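Local coordinates for protein CDA peptide synthetase I (Streptomyces coelicolor, PDB 5DU9) that belongs to the condensation-domain family of the CoA-dependent acyltransferase clan, a domain of a peptide synthetase with the family's two-lobed fold, at residues R124-P129 with L239-R244; R104-S109 with Q119-R124; S65-D70 with P75-C80; H140-F143 with R149-Y152; A276-R281 with Q425-R430. The protein carries 1 engineered substitution. All blocks are in the same frame, centred on the assembly; numbering follows the deposited sequence.

How the contacts relate
Contacts 1, 2 and 4 form a connected series. Helix 114-126 serves both contact 1 and contact 2, which share R124 and have centres about 15 Å apart. Contacts 2 and 4 lie closer still, about 8 Å between centres, because strands 103-107 and 138-146 are sheet neighbours: R104 O and L142 N are 2.7 Å apart. From contact 1 the series runs on to contact 5, where R244 O lies 2.9 Å from Q425 NE2. Contact 3, a separate hairpin, has its centre about 43 Å from that of contact 5. Bound (2S)-2-amino-N-butyl-propanamide lies about 9 Å from the P241 side chain of contact 1 and about 12 Å from the F67 side chain of contact 3.

Contact 1: R124-P129 with L239-R244; sequences RDRATP and LAPTVR
R126, carried by helix 114-126, reaches the backbone of P241, and nearly everything in this contact depends on its guanidinium. NH1 gives P241 O a nearly straight hydrogen bond of 3.0 Å (167° at the hydrogen), with the acceptor in the guanidinium plane and the donor in the plane of the carbonyl. R126 NH2 adds a weak second bond of 3.5 Å to P241 O, so the acceptor sits at one edge of the flat group. A water at that edge, 2.9 Å from V243 N and more weakly held by R126 NH2, extends the link to V243, two residues further on. Apolar atoms flank the polar ones: P241 CD lies 3.8 Å from R126 NH1, and V243 CG2 lies 4.1 Å from R126 NH2. The arginine chain sets out trans (chi1 156°) and bends at chi3 (80°), which turns the guanidinium onto the proline carbonyl. Behind it, D125 ties this part of the chain to R33 by a salt bridge and to S139 and Y153 by hydrogen bonds. One side chain thus joins helix 114-126 to the chain entering edge strand 242-248; P241, just before the strand, and V243 within it pack against E410 of strand 404-411.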
# COMPACT_ATOMS: atom_id res chain seq x y z
N ARG A 124 7.82 -16.99 0.50
CA ARG A 124 7.26 -18.20 1.07
C ARG A 124 6.43 -17.88 2.31
O ARG A 124 5.41 -18.52 2.57
CB ARG A 124 8.36 -19.20 1.38
CG ARG A 124 9.04 -19.74 0.13
CD ARG A 124 10.29 -20.53 0.45
NE ARG A 124 10.00 -21.81 1.08
CZ ARG A 124 9.71 -22.93 0.42
NH1 ARG A 124 9.68 -22.95 -0.91
NH2 ARG A 124 9.46 -24.05 1.09
N ASP A 125 6.85 -16.88 3.08
CA ASP A 125 6.08 -16.47 4.24
C ASP A 125 4.75 -15.86 3.80
O ASP A 125 3.70 -16.17 4.36
CB ASP A 125 6.86 -15.46 5.09
CG ASP A 125 6.11 -15.06 6.34
OD1 ASP A 125 6.24 -15.77 7.36
OD2 ASP A 125 5.37 -14.05 6.30
N ARG A 126 4.81 -15.01 2.78
CA ARG A 126 3.63 -14.32 2.28
C ARG A 126 2.60 -15.30 1.73
O ARG A 126 1.41 -14.99 1.66
CB ARG A 126 4.05 -13.31 1.19
CG ARG A 126 2.96 -12.93 0.19
CD ARG A 126 3.36 -11.71 -0.64
NE ARG A 126 4.28 -12.03 -1.74
CZ ARG A 126 3.98 -11.95 -3.04
NH1 ARG A 126 2.77 -11.57 -3.45
NH2 ARG A 126 4.90 -12.26 -3.95
N ALA A 127 3.06 -16.50 1.38
CA ALA A 127 2.18 -17.55 0.86
C ALA A 127 1.53 -18.36 1.98
O ALA A 127 0.72 -19.26 1.70
CB ALA A 127 2.96 -18.46 -0.07
N THR A 128 1.87 -18.05 3.22
CA THR A 128 1.37 -18.80 4.37
C THR A 128 0.07 -18.19 4.90
O THR A 128 0.06 -17.04 5.32
CB THR A 128 2.41 -18.84 5.51
OG1 THR A 128 3.64 -19.39 5.02
CG2 THR A 128 1.91 -19.68 6.68
N PRO A 129 -1.03 -18.97 4.89
CA PRO A 129 -2.28 -18.41 5.42
C PRO A 129 -2.20 -18.09 6.91
O PRO A 129 -1.57 -18.83 7.67
CB PRO A 129 -3.30 -19.52 5.16
CG PRO A 129 -2.68 -20.42 4.16
CD PRO A 129 -1.21 -20.35 4.41
N LEU A 239 -6.03 -11.93 -6.78
CA LEU A 239 -5.03 -12.91 -6.39
C LEU A 239 -3.76 -12.21 -5.91
O LEU A 239 -3.47 -11.10 -6.34
CB LEU A 239 -4.68 -13.84 -7.56
CG LEU A 239 -5.81 -14.68 -8.15
CD1 LEU A 239 -5.33 -15.38 -9.41
CD2 LEU A 239 -6.32 -15.70 -7.14
N ALA A 240 -3.00 -12.88 -5.05
CA ALA A 240 -1.70 -12.36 -4.64
C ALA A 240 -0.86 -12.17 -5.89
O ALA A 240 -0.82 -13.04 -6.75
CB ALA A 240 -1.01 -13.31 -3.67
N PRO A 241 -0.20 -11.00 -6.02
CA PRO A 241 0.50 -10.70 -7.27
C PRO A 241 1.87 -11.35 -7.40
O PRO A 241 2.53 -11.67 -6.41
CB PRO A 241 0.66 -9.18 -7.21
CG PRO A 241 0.74 -8.88 -5.75
CD PRO A 241 -0.21 -9.85 -5.10
N THR A 242 2.27 -11.55 -8.65
CA THR A 242 3.67 -11.70 -8.99
C THR A 242 4.25 -10.31 -8.98
O THR A 242 3.69 -9.40 -9.60
CB THR A 242 3.86 -12.36 -10.36
OG1 THR A 242 3.26 -13.66 -10.36
CG2 THR A 242 5.34 -12.48 -10.71
N VAL A 243 5.37 -10.12 -8.28
CA VAL A 243 5.92 -8.79 -8.08
C VAL A 243 7.28 -8.67 -8.76
O VAL A 243 8.18 -9.49 -8.54
CB VAL A 243 6.07 -8.46 -6.58
CG1 VAL A 243 6.59 -7.04 -6.38
CG2 VAL A 243 4.73 -8.63 -5.87
N ARG A 244 7.41 -7.65 -9.61
CA ARG A 244 8.70 -7.33 -10.22
C ARG A 244 9.05 -5.90 -9.88
O ARG A 244 8.25 -4.98 -10.05
CB ARG A 244 8.66 -7.55 -11.73
CG ARG A 244 8.61 -9.02 -12.13
CD ARG A 244 9.88 -9.77 -11.72
NE ARG A 244 9.83 -11.19 -12.08
CZ ARG A 244 9.35 -12.15 -11.29
NH1 ARG A 244 8.86 -11.87 -10.09
NH2 ARG A 244 9.35 -13.41 -11.71
O HOH W 1 6.49 -12.32 -6.73

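Contact 2: R104-S109 with Q119-R124; sequences RHIDLS and QRWMDR
I106 presses its terminal methyl onto the indole of W121, and this is the tight part of the contact. I106 CD1 stands over one ring face, 3.3 Å from the centroid of the five-membered ring and 20° off its normal, a close CH-pi contact; the nearest ring atom to it is W121 NE1 at 3.1 Å. The isoleucine chain is extended (chi2 174°), which carries its CD1 out to the ring. Toward the surface the packing changes character. R104, itself exposed, brings CD to 3.5 Å from W121 CZ2 at the six-membered end of the indole, while its guanidinium plane is inclined by 59° to the ring. On the inner side W121 meets F143 edge-to-face and also touches Y153. The pair therefore holds helix 114-126 against strand 103-107 within the beta-alpha-beta unit that continues into strand 138-146. With no hydrogen bond crossing between the two segments, attachment here rests on dispersion and CH-pi contacts, and the charge of R104 probably remains largely solvated.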
# COMPACT_ATOMS: atom_id res chain seq x y z
N ARG A 104 12.10 -13.45 14.24
CA ARG A 104 13.06 -14.42 13.75
C ARG A 104 14.37 -13.72 13.42
O ARG A 104 14.37 -12.57 12.98
CB ARG A 104 12.53 -15.14 12.51
CG ARG A 104 11.24 -15.92 12.72
CD ARG A 104 10.88 -16.69 11.47
NE ARG A 104 9.57 -17.33 11.54
CZ ARG A 104 9.34 -18.56 11.99
NH1 ARG A 104 10.34 -19.31 12.43
NH2 ARG A 104 8.11 -19.04 12.01
N HIS A 105 15.47 -14.41 13.66
CA HIS A 105 16.77 -13.97 13.16
C HIS A 105 17.30 -14.99 12.17
O HIS A 105 17.60 -16.13 12.54
CB HIS A 105 17.78 -13.78 14.28
CG HIS A 105 19.10 -13.26 13.80
ND1 HIS A 105 20.29 -13.53 14.44
CD2 HIS A 105 19.41 -12.48 12.74
CE1 HIS A 105 21.28 -12.94 13.79
NE2 HIS A 105 20.77 -12.29 12.75
N ILE A 106 17.42 -14.57 10.92
CA ILE A 106 17.93 -15.41 9.86
C ILE A 106 19.26 -14.85 9.38
O ILE A 106 19.30 -13.81 8.71
CB ILE A 106 16.93 -15.52 8.70
CG1 ILE A 106 15.62 -16.13 9.21
CG2 ILE A 106 17.51 -16.36 7.56
CD1 ILE A 106 14.50 -16.16 8.21
N ASP A 107 20.34 -15.53 9.74
CA ASP A 107 21.68 -15.08 9.40
C ASP A 107 22.08 -15.60 8.03
O ASP A 107 22.45 -16.77 7.88
CB ASP A 107 22.68 -15.54 10.47
CG ASP A 107 24.06 -14.94 10.28
OD1 ASP A 107 24.31 -14.31 9.23
OD2 ASP A 107 24.91 -15.11 11.18
N LEU A 108 22.01 -14.73 7.03
CA LEU A 108 22.42 -15.08 5.67
C LEU A 108 23.80 -14.52 5.36
O LEU A 108 24.23 -14.51 4.21
CB LEU A 108 21.39 -14.57 4.66
CG LEU A 108 19.98 -15.14 4.84
CD1 LEU A 108 18.98 -14.44 3.93
CD2 LEU A 108 19.96 -16.64 4.59
N SER A 109 24.50 -14.06 6.40
CA SER A 109 25.87 -13.61 6.24
C SER A 109 26.77 -14.81 6.02
O SER A 109 27.09 -15.55 6.95
CB SER A 109 26.34 -12.83 7.47
OG SER A 109 26.74 -13.70 8.51
N GLN A 119 14.57 -12.68 -0.13
CA GLN A 119 13.36 -12.48 -0.93
C GLN A 119 12.57 -13.77 -1.02
O GLN A 119 11.35 -13.77 -0.89
CB GLN A 119 13.72 -11.98 -2.34
CG GLN A 119 12.50 -11.72 -3.23
CD GLN A 119 11.67 -10.53 -2.77
OE1 GLN A 119 12.18 -9.43 -2.58
NE2 GLN A 119 10.37 -10.76 -2.59
N ARG A 120 13.28 -14.87 -1.24
CA ARG A 120 12.65 -16.19 -1.31
C ARG A 120 11.95 -16.52 0.00
O ARG A 120 10.85 -17.08 0.00
CB ARG A 120 13.68 -17.26 -1.66
CG ARG A 120 13.11 -18.65 -1.78
CD ARG A 120 14.13 -19.65 -2.29
NE ARG A 120 13.65 -21.02 -2.20
CZ ARG A 120 13.55 -21.70 -1.06
NH1 ARG A 120 13.90 -21.13 0.09
NH2 ARG A 120 13.09 -22.94 -1.06
N TRP A 121 12.58 -16.17 1.12
CA TRP A 121 12.00 -16.43 2.43
C TRP A 121 10.72 -15.63 2.63
O TRP A 121 9.71 -16.15 3.12
CB TRP A 121 13.00 -16.08 3.54
CG TRP A 121 12.64 -16.67 4.87
CD1 TRP A 121 13.15 -17.80 5.43
CD2 TRP A 121 11.67 -16.16 5.81
NE1 TRP A 121 12.57 -18.04 6.65
CE2 TRP A 121 11.66 -17.05 6.90
CE3 TRP A 121 10.82 -15.06 5.82
CZ2 TRP A 121 10.83 -16.85 8.01
CZ3 TRP A 121 10.00 -14.87 6.91
CH2 TRP A 121 10.01 -15.76 7.99
N MET A 122 10.76 -14.36 2.24
CA MET A 122 9.60 -13.48 2.39
C MET A 122 8.46 -13.93 1.49
O MET A 122 7.29 -13.90 1.89
CB MET A 122 9.99 -12.03 2.07
CG MET A 122 10.95 -11.42 3.09
SD MET A 122 11.31 -9.68 2.80
CE MET A 122 12.34 -9.77 1.34
N ASP A 123 8.78 -14.37 0.28
CA ASP A 123 7.76 -14.85 -0.65
C ASP A 123 7.06 -16.09 -0.11
O ASP A 123 5.84 -16.23 -0.23
CB ASP A 123 8.39 -15.17 -2.01
CG ASP A 123 8.82 -13.93 -2.77
OD1 ASP A 123 8.32 -12.83 -2.46
OD2 ASP A 123 9.67 -14.06 -3.68
N ARG A 124 7.82 -16.99 0.50
CA ARG A 124 7.26 -18.20 1.07
C ARG A 124 6.43 -17.88 2.31
O ARG A 124 5.41 -18.52 2.57
CB ARG A 124 8.36 -19.20 1.38
CG ARG A 124 9.04 -19.74 0.13
CD ARG A 124 10.29 -20.53 0.45
NE ARG A 124 10.00 -21.81 1.08
CZ ARG A 124 9.71 -22.93 0.42
NH1 ARG A 124 9.68 -22.95 -0.91
NH2 ARG A 124 9.46 -24.05 1.09

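Contact 3: S65-D70 with P75-C80; sequences SRFLTD and PYRAYC
S65 OG is gripped by two partners, R77 from across the hairpin and E61 O from earlier in the chain. R77 NH1 donates to S65 OG at 2.9 Å, the oxygen lying 18° out of the guanidinium plane, and also forms a salt bridge with E61. Four backbone bonds of 2.8 to 3.0 Å between N and O atoms join the hydrogen-bonded pairs R66-A78 and L68-Y76. On the face carrying F67 and R77, the arginine lays CG over the phenyl ring, 4.3 Å from its centroid. Y76 occupies the face with L68 and A78: its chi1 of 65° sets CG between backbone N and carbonyl carbon and swings the ring over L68 CB, a CH-pi contact of 4.1 Å to the ring centroid. This antiparallel two-stranded hairpin rests against helix 14-24, where F67 touches Q16 and both T69 and P75 touch W20, while R77 reaches T194 and D195 of helix 194-205.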
# COMPACT_ATOMS: atom_id res chain seq x y z
N SER A 65 -4.87 -8.17 17.74
CA SER A 65 -6.28 -8.42 17.51
C SER A 65 -6.54 -9.70 16.75
O SER A 65 -5.69 -10.17 15.98
CB SER A 65 -6.91 -7.24 16.76
OG SER A 65 -6.95 -6.08 17.58
N ARG A 66 -7.71 -10.28 16.98
CA ARG A 66 -8.22 -11.37 16.16
C ARG A 66 -9.64 -11.03 15.75
O ARG A 66 -10.22 -10.05 16.23
CB ARG A 66 -8.18 -12.69 16.92
CG ARG A 66 -9.04 -12.73 18.17
CD ARG A 66 -8.76 -14.01 18.91
NE ARG A 66 -9.73 -14.29 19.97
CZ ARG A 66 -10.15 -15.51 20.30
NH1 ARG A 66 -9.71 -16.57 19.64
NH2 ARG A 66 -11.02 -15.67 21.28
N PHE A 67 -10.20 -11.84 14.85
CA PHE A 67 -11.52 -11.58 14.31
C PHE A 67 -12.40 -12.81 14.44
O PHE A 67 -12.03 -13.91 14.03
CB PHE A 67 -11.41 -11.13 12.86
CG PHE A 67 -10.63 -9.86 12.70
CD1 PHE A 67 -9.25 -9.87 12.71
CD2 PHE A 67 -11.29 -8.64 12.59
CE1 PHE A 67 -8.53 -8.70 12.60
CE2 PHE A 67 -10.57 -7.46 12.48
CZ PHE A 67 -9.19 -7.49 12.48
N LEU A 68 -13.57 -12.60 15.03
CA LEU A 68 -14.51 -13.67 15.33
C LEU A 68 -15.87 -13.32 14.74
O LEU A 68 -16.08 -12.19 14.30
CB LEU A 68 -14.62 -13.88 16.84
CG LEU A 68 -13.29 -14.08 17.58
CD1 LEU A 68 -13.49 -13.93 19.08
CD2 LEU A 68 -12.70 -15.45 17.25
N THR A 69 -16.79 -14.28 14.74
CA THR A 69 -18.15 -14.05 14.28
C THR A 69 -19.13 -14.21 15.44
O THR A 69 -18.93 -15.05 16.31
CB THR A 69 -18.55 -15.02 13.15
OG1 THR A 69 -18.30 -16.37 13.57
CG2 THR A 69 -17.76 -14.73 11.89
N ASP A 70 -20.18 -13.40 15.45
CA ASP A 70 -21.19 -13.49 16.50
C ASP A 70 -22.25 -14.52 16.12
O ASP A 70 -22.10 -15.25 15.14
CB ASP A 70 -21.82 -12.12 16.78
CG ASP A 70 -22.52 -11.51 15.58
OD1 ASP A 70 -22.95 -12.25 14.67
OD2 ASP A 70 -22.65 -10.27 15.55
N PRO A 75 -19.01 -10.35 11.68
CA PRO A 75 -17.66 -10.28 12.25
C PRO A 75 -17.48 -9.19 13.31
O PRO A 75 -18.16 -8.16 13.25
CB PRO A 75 -16.78 -9.97 11.04
CG PRO A 75 -17.67 -9.21 10.14
CD PRO A 75 -19.04 -9.81 10.30
N TYR A 76 -16.60 -9.44 14.27
CA TYR A 76 -16.15 -8.41 15.19
C TYR A 76 -14.68 -8.63 15.51
O TYR A 76 -14.14 -9.70 15.25
CB TYR A 76 -17.00 -8.39 16.47
CG TYR A 76 -16.91 -9.62 17.35
CD1 TYR A 76 -15.93 -9.74 18.32
CD2 TYR A 76 -17.84 -10.65 17.23
CE1 TYR A 76 -15.86 -10.85 19.14
CE2 TYR A 76 -17.78 -11.76 18.05
CZ TYR A 76 -16.79 -11.86 19.00
OH TYR A 76 -16.72 -12.97 19.82
N ARG A 77 -14.04 -7.61 16.06
CA ARG A 77 -12.63 -7.68 16.42
C ARG A 77 -12.48 -7.81 17.94
O ARG A 77 -13.14 -7.12 18.70
CB ARG A 77 -11.89 -6.44 15.92
CG ARG A 77 -10.40 -6.43 16.23
CD ARG A 77 -9.73 -5.19 15.65
NE ARG A 77 -10.25 -3.96 16.24
CZ ARG A 77 -9.93 -3.50 17.44
NH1 ARG A 77 -9.08 -4.18 18.21
NH2 ARG A 77 -10.46 -2.37 17.88
N ALA A 78 -11.59 -8.72 18.35
CA ALA A 78 -11.31 -8.96 19.76
C ALA A 78 -9.86 -8.63 20.08
O ALA A 78 -8.95 -9.02 19.34
CB ALA A 78 -11.62 -10.40 20.13
N TYR A 79 -9.65 -7.91 21.17
CA TYR A 79 -8.32 -7.46 21.58
C TYR A 79 -7.67 -8.45 22.54
O TYR A 79 -8.25 -8.81 23.56
CB TYR A 79 -8.43 -6.07 22.23
CG TYR A 79 -7.16 -5.54 22.87
CD1 TYR A 79 -5.97 -5.49 22.17
CD2 TYR A 79 -7.18 -5.07 24.18
CE1 TYR A 79 -4.82 -5.00 22.75
CE2 TYR A 79 -6.03 -4.58 24.77
CZ TYR A 79 -4.86 -4.54 24.06
OH TYR A 79 -3.72 -4.05 24.65
N CYS A 80 -6.46 -8.89 22.19
CA CYS A 80 -5.74 -9.92 22.95
C CYS A 80 -4.30 -9.50 23.25
O CYS A 80 -3.40 -9.79 22.47
CB CYS A 80 -5.73 -11.23 22.18
SG CYS A 80 -7.37 -11.88 21.76
O HOH W 2 -17.90 -15.07 19.13
O HOH W 3 -20.63 -8.30 15.01

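Contact 4: H140-F143 with R149-Y152; sequences HALF and RHLY
H140 and Y152 supply the polar side-chain link between these strands: H140 ND1 and Y152 OH are 2.8 Å apart in a hydrogen bond, each group lying near the plane of the other's ring. The tyrosine leaves its strand with CG anti to the backbone N (chi1 -171°), its ring passing A141, whose O lies over one face, to reach the histidine, whose NE2 is held in turn by S138.

Backbone bonds fix the antiparallel register. F143 N donates to L151 O at 2.7 Å, almost straight at 177°, and L151 N returns a bond of 2.9 Å to F143 O, making F143-L151 the hydrogen-bonded pair. L142-Y152 is the adjoining non-hydrogen-bonded pair. CA-H...O contacts accompany the pairing, the shortest from H150 CA to F143 O at 3.2 Å.

Apolar packing divides between the two faces. F143 and L151 lie side by side and point the same way, with F143 CD2 3.6 Å from L151 CD2. On the face with Y152, L142 CD1 packs 4.4 Å from Y152 CD2. L142 CD1 also makes van der Waals contact with H150 CD2 at 3.8 Å, the imidazole's ND1 being held by G148 O.

The pairing forms a buried beta hairpin inside the larger mixed sheet, between strands 103-107 and 33-40. Helices 46-58 and 163-182 cover the Y152 face through L49, L53, F169, Y170 and L173, and M122 of helix 114-126 touches L151.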
# COMPACT_ATOMS: atom_id res chain seq x y z
N HIS A 140 7.35 -11.54 11.54
CA HIS A 140 8.50 -10.64 11.64
C HIS A 140 9.81 -11.41 11.54
O HIS A 140 10.00 -12.43 12.20
CB HIS A 140 8.46 -9.88 12.97
CG HIS A 140 7.20 -9.12 13.19
ND1 HIS A 140 7.13 -7.75 13.11
CD2 HIS A 140 5.94 -9.54 13.49
CE1 HIS A 140 5.89 -7.35 13.35
NE2 HIS A 140 5.15 -8.42 13.58
N ALA A 141 10.71 -10.91 10.70
CA ALA A 141 12.03 -11.51 10.57
C ALA A 141 13.10 -10.46 10.36
O ALA A 141 12.92 -9.51 9.60
CB ALA A 141 12.05 -12.51 9.42
N LEU A 142 14.21 -10.63 11.07
CA LEU A 142 15.41 -9.83 10.86
C LEU A 142 16.43 -10.68 10.12
O LEU A 142 16.83 -11.73 10.62
CB LEU A 142 15.98 -9.34 12.20
CG LEU A 142 17.27 -8.52 12.10
CD1 LEU A 142 17.00 -7.16 11.47
CD2 LEU A 142 17.92 -8.37 13.47
N PHE A 143 16.81 -10.24 8.93
CA PHE A 143 17.85 -10.91 8.17
C PHE A 143 19.19 -10.20 8.36
O PHE A 143 19.25 -8.97 8.33
CB PHE A 143 17.51 -10.94 6.68
CG PHE A 143 16.26 -11.71 6.36
CD1 PHE A 143 16.32 -13.06 6.07
CD2 PHE A 143 15.03 -11.08 6.34
CE1 PHE A 143 15.18 -13.77 5.77
CE2 PHE A 143 13.88 -11.79 6.03
CZ PHE A 143 13.96 -13.13 5.75
N ARG A 149 24.98 -5.31 6.85
CA ARG A 149 23.65 -4.89 6.40
C ARG A 149 22.57 -5.83 6.93
O ARG A 149 22.81 -7.02 7.13
CB ARG A 149 23.59 -4.84 4.87
CG ARG A 149 24.49 -3.78 4.25
CD ARG A 149 24.36 -3.76 2.74
NE ARG A 149 24.81 -5.00 2.12
CZ ARG A 149 26.07 -5.28 1.81
NH1 ARG A 149 27.04 -4.40 2.06
NH2 ARG A 149 26.38 -6.44 1.25
N HIS A 150 21.38 -5.27 7.15
CA HIS A 150 20.25 -6.05 7.62
C HIS A 150 19.00 -5.79 6.80
O HIS A 150 18.93 -4.84 6.02
CB HIS A 150 19.96 -5.74 9.09
CG HIS A 150 20.90 -6.42 10.05
ND1 HIS A 150 22.21 -6.03 10.22
CD2 HIS A 150 20.70 -7.47 10.88
CE1 HIS A 150 22.78 -6.81 11.11
NE2 HIS A 150 21.89 -7.69 11.54
N LEU A 151 18.02 -6.67 6.97
CA LEU A 151 16.72 -6.50 6.36
C LEU A 151 15.67 -6.90 7.38
O LEU A 151 15.72 -8.00 7.92
CB LEU A 151 16.60 -7.34 5.09
CG LEU A 151 15.37 -7.12 4.20
CD1 LEU A 151 15.70 -7.44 2.76
CD2 LEU A 151 14.19 -7.96 4.67
N TYR A 152 14.73 -5.99 7.66
CA TYR A 152 13.62 -6.29 8.55
C TYR A 152 12.37 -6.51 7.73
O TYR A 152 11.92 -5.60 7.04
CB TYR A 152 13.38 -5.16 9.56
CG TYR A 152 12.38 -5.54 10.63
CD1 TYR A 152 11.02 -5.59 10.36
CD2 TYR A 152 12.80 -5.86 11.92
CE1 TYR A 152 10.11 -5.95 11.34
CE2 TYR A 152 11.90 -6.21 12.90
CZ TYR A 152 10.55 -6.26 12.60
OH TYR A 152 9.65 -6.61 13.58

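Contact 5: A276-R281 with Q425-R430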
# COMPACT_ATOMS: atom_id res chain seq x y z
N ALA A 276 -1.81 7.32 -17.12
CA ALA A 276 -2.96 7.59 -17.99
C ALA A 276 -2.51 7.74 -19.44
O ALA A 276 -3.13 7.19 -20.35
CB ALA A 276 -3.69 8.85 -17.53
N ALA A 277 -1.44 8.50 -19.66
CA ALA A 277 -0.90 8.70 -20.99
C ALA A 277 -0.39 7.40 -21.59
O ALA A 277 -0.58 7.13 -22.78
CB ALA A 277 0.22 9.74 -20.95
N PHE A 278 0.25 6.59 -20.76
CA PHE A 278 0.76 5.28 -21.18
C PHE A 278 -0.37 4.36 -21.63
O PHE A 278 -0.28 3.71 -22.67
CB PHE A 278 1.55 4.64 -20.03
CG PHE A 278 2.12 3.29 -20.36
CD1 PHE A 278 3.20 3.17 -21.22
CD2 PHE A 278 1.59 2.14 -19.79
CE1 PHE A 278 3.73 1.92 -21.52
CE2 PHE A 278 2.12 0.90 -20.09
CZ PHE A 278 3.19 0.79 -20.95
N LEU A 279 -1.44 4.31 -20.84
CA LEU A 279 -2.59 3.50 -21.18
C LEU A 279 -3.23 4.00 -22.47
O LEU A 279 -3.59 3.22 -23.34
CB LEU A 279 -3.62 3.50 -20.05
CG LEU A 279 -3.19 2.84 -18.74
CD1 LEU A 279 -4.31 2.93 -17.72
CD2 LEU A 279 -2.77 1.39 -18.95
N HIS A 280 -3.37 5.32 -22.59
CA HIS A 280 -3.96 5.92 -23.78
C HIS A 280 -3.15 5.63 -25.03
O HIS A 280 -3.70 5.27 -26.08
CB HIS A 280 -4.11 7.43 -23.60
CG HIS A 280 -4.39 8.16 -24.88
ND1 HIS A 280 -5.62 8.11 -25.50
CD2 HIS A 280 -3.61 8.95 -25.65
CE1 HIS A 280 -5.58 8.84 -26.61
NE2 HIS A 280 -4.37 9.36 -26.72
N ARG A 281 -1.83 5.77 -24.93
CA ARG A 281 -0.95 5.59 -26.09
C ARG A 281 -0.89 4.12 -26.51
O ARG A 281 -0.77 3.81 -27.70
CB ARG A 281 0.45 6.10 -25.77
CG ARG A 281 1.33 6.33 -27.00
CD ARG A 281 0.99 7.64 -27.71
NE ARG A 281 1.97 7.95 -28.74
CZ ARG A 281 1.82 7.68 -30.04
NH1 ARG A 281 0.72 7.10 -30.50
NH2 ARG A 281 2.79 8.00 -30.89
N GLN A 425 7.12 -2.83 -17.29
CA GLN A 425 7.59 -1.85 -16.33
C GLN A 425 8.73 -1.01 -16.90
O GLN A 425 8.77 0.20 -16.70
CB GLN A 425 7.99 -2.58 -15.05
CG GLN A 425 9.18 -2.11 -14.28
CD GLN A 425 9.48 -3.06 -13.14
OE1 GLN A 425 10.31 -3.96 -13.27
NE2 GLN A 425 8.75 -2.90 -12.04
N GLU A 426 9.65 -1.63 -17.64
CA GLU A 426 10.72 -0.88 -18.28
C GLU A 426 10.16 0.04 -19.37
O GLU A 426 10.58 1.19 -19.51
CB GLU A 426 11.77 -1.82 -18.87
CG GLU A 426 12.94 -1.10 -19.54
CD GLU A 426 13.63 -0.10 -18.62
OE1 GLU A 426 14.16 -0.52 -17.57
OE2 GLU A 426 13.62 1.11 -18.95
N ARG A 427 9.20 -0.48 -20.14
CA ARG A 427 8.55 0.30 -21.19
C ARG A 427 7.84 1.52 -20.61
O ARG A 427 7.93 2.63 -21.14
CB ARG A 427 7.55 -0.55 -21.96
CG ARG A 427 6.98 0.13 -23.18
CD ARG A 427 5.95 -0.74 -23.88
NE ARG A 427 6.50 -2.05 -24.22
CZ ARG A 427 5.77 -3.14 -24.43
NH1 ARG A 427 4.45 -3.09 -24.34
NH2 ARG A 427 6.37 -4.28 -24.74
N PHE A 428 7.13 1.31 -19.50
CA PHE A 428 6.40 2.39 -18.88
C PHE A 428 7.33 3.47 -18.35
O PHE A 428 7.11 4.65 -18.59
CB PHE A 428 5.53 1.87 -17.73
CG PHE A 428 5.09 2.95 -16.79
CD1 PHE A 428 4.19 3.92 -17.21
CD2 PHE A 428 5.59 3.01 -15.51
CE1 PHE A 428 3.80 4.92 -16.36
CE2 PHE A 428 5.19 4.01 -14.65
CZ PHE A 428 4.29 4.97 -15.08
N VAL A 429 8.38 3.07 -17.64
CA VAL A 429 9.28 4.04 -17.04
C VAL A 429 9.99 4.87 -18.13
O VAL A 429 10.22 6.06 -17.94
CB VAL A 429 10.33 3.37 -16.13
CG1 VAL A 429 11.42 4.36 -15.70
CG2 VAL A 429 9.66 2.78 -14.90
N ARG A 430 10.32 4.25 -19.26
CA ARG A 430 10.95 4.98 -20.36
C ARG A 430 9.99 6.03 -20.92
O ARG A 430 10.38 7.17 -21.18
CB ARG A 430 11.40 4.02 -21.47
CG ARG A 430 11.96 4.73 -22.70
CD ARG A 430 12.59 3.76 -23.69
NE ARG A 430 11.73 2.62 -23.98
CZ ARG A 430 11.97 1.72 -24.93
NH1 ARG A 430 13.06 1.82 -25.69
NH2 ARG A 430 11.12 0.72 -25.12
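F278 and F428 mark the closest backbone approach of two helical segments, their CA atoms 6.7 Å apart. Each segment has regular i to i+4 backbone bonding, such as R281 N to A277 O at 2.8 Å, and side chains do the joining. The ring of F278 lies across the backbone of the other helix. F428 CB sits almost centrally over its face, 4.1 Å from the centroid and 9° off the normal, and F428 CA is 3.8 Å from F278 CE1. From that position the F428 ring turns its edge toward the same phenyl, completing a T-shaped pair with centroids 5.5 Å apart and planes at 74°; F428 CD1 comes 3.8 Å from F278 CG. The trans chi1 of F278 (-180°) projects its ring outward from its own helix. Along the ring's rim, R427 contributes its aliphatic CG, 4.1 Å from F278 CE1. F431 and F409 add further aromatic neighbours, touching F278 and F428 respectively. Helices 267-283 and 418-437 are thus joined here by a buried aromatic cluster with no hydrogen bond across, a contact resting on dispersion and the weak electrostatics of C-H groups facing a ring.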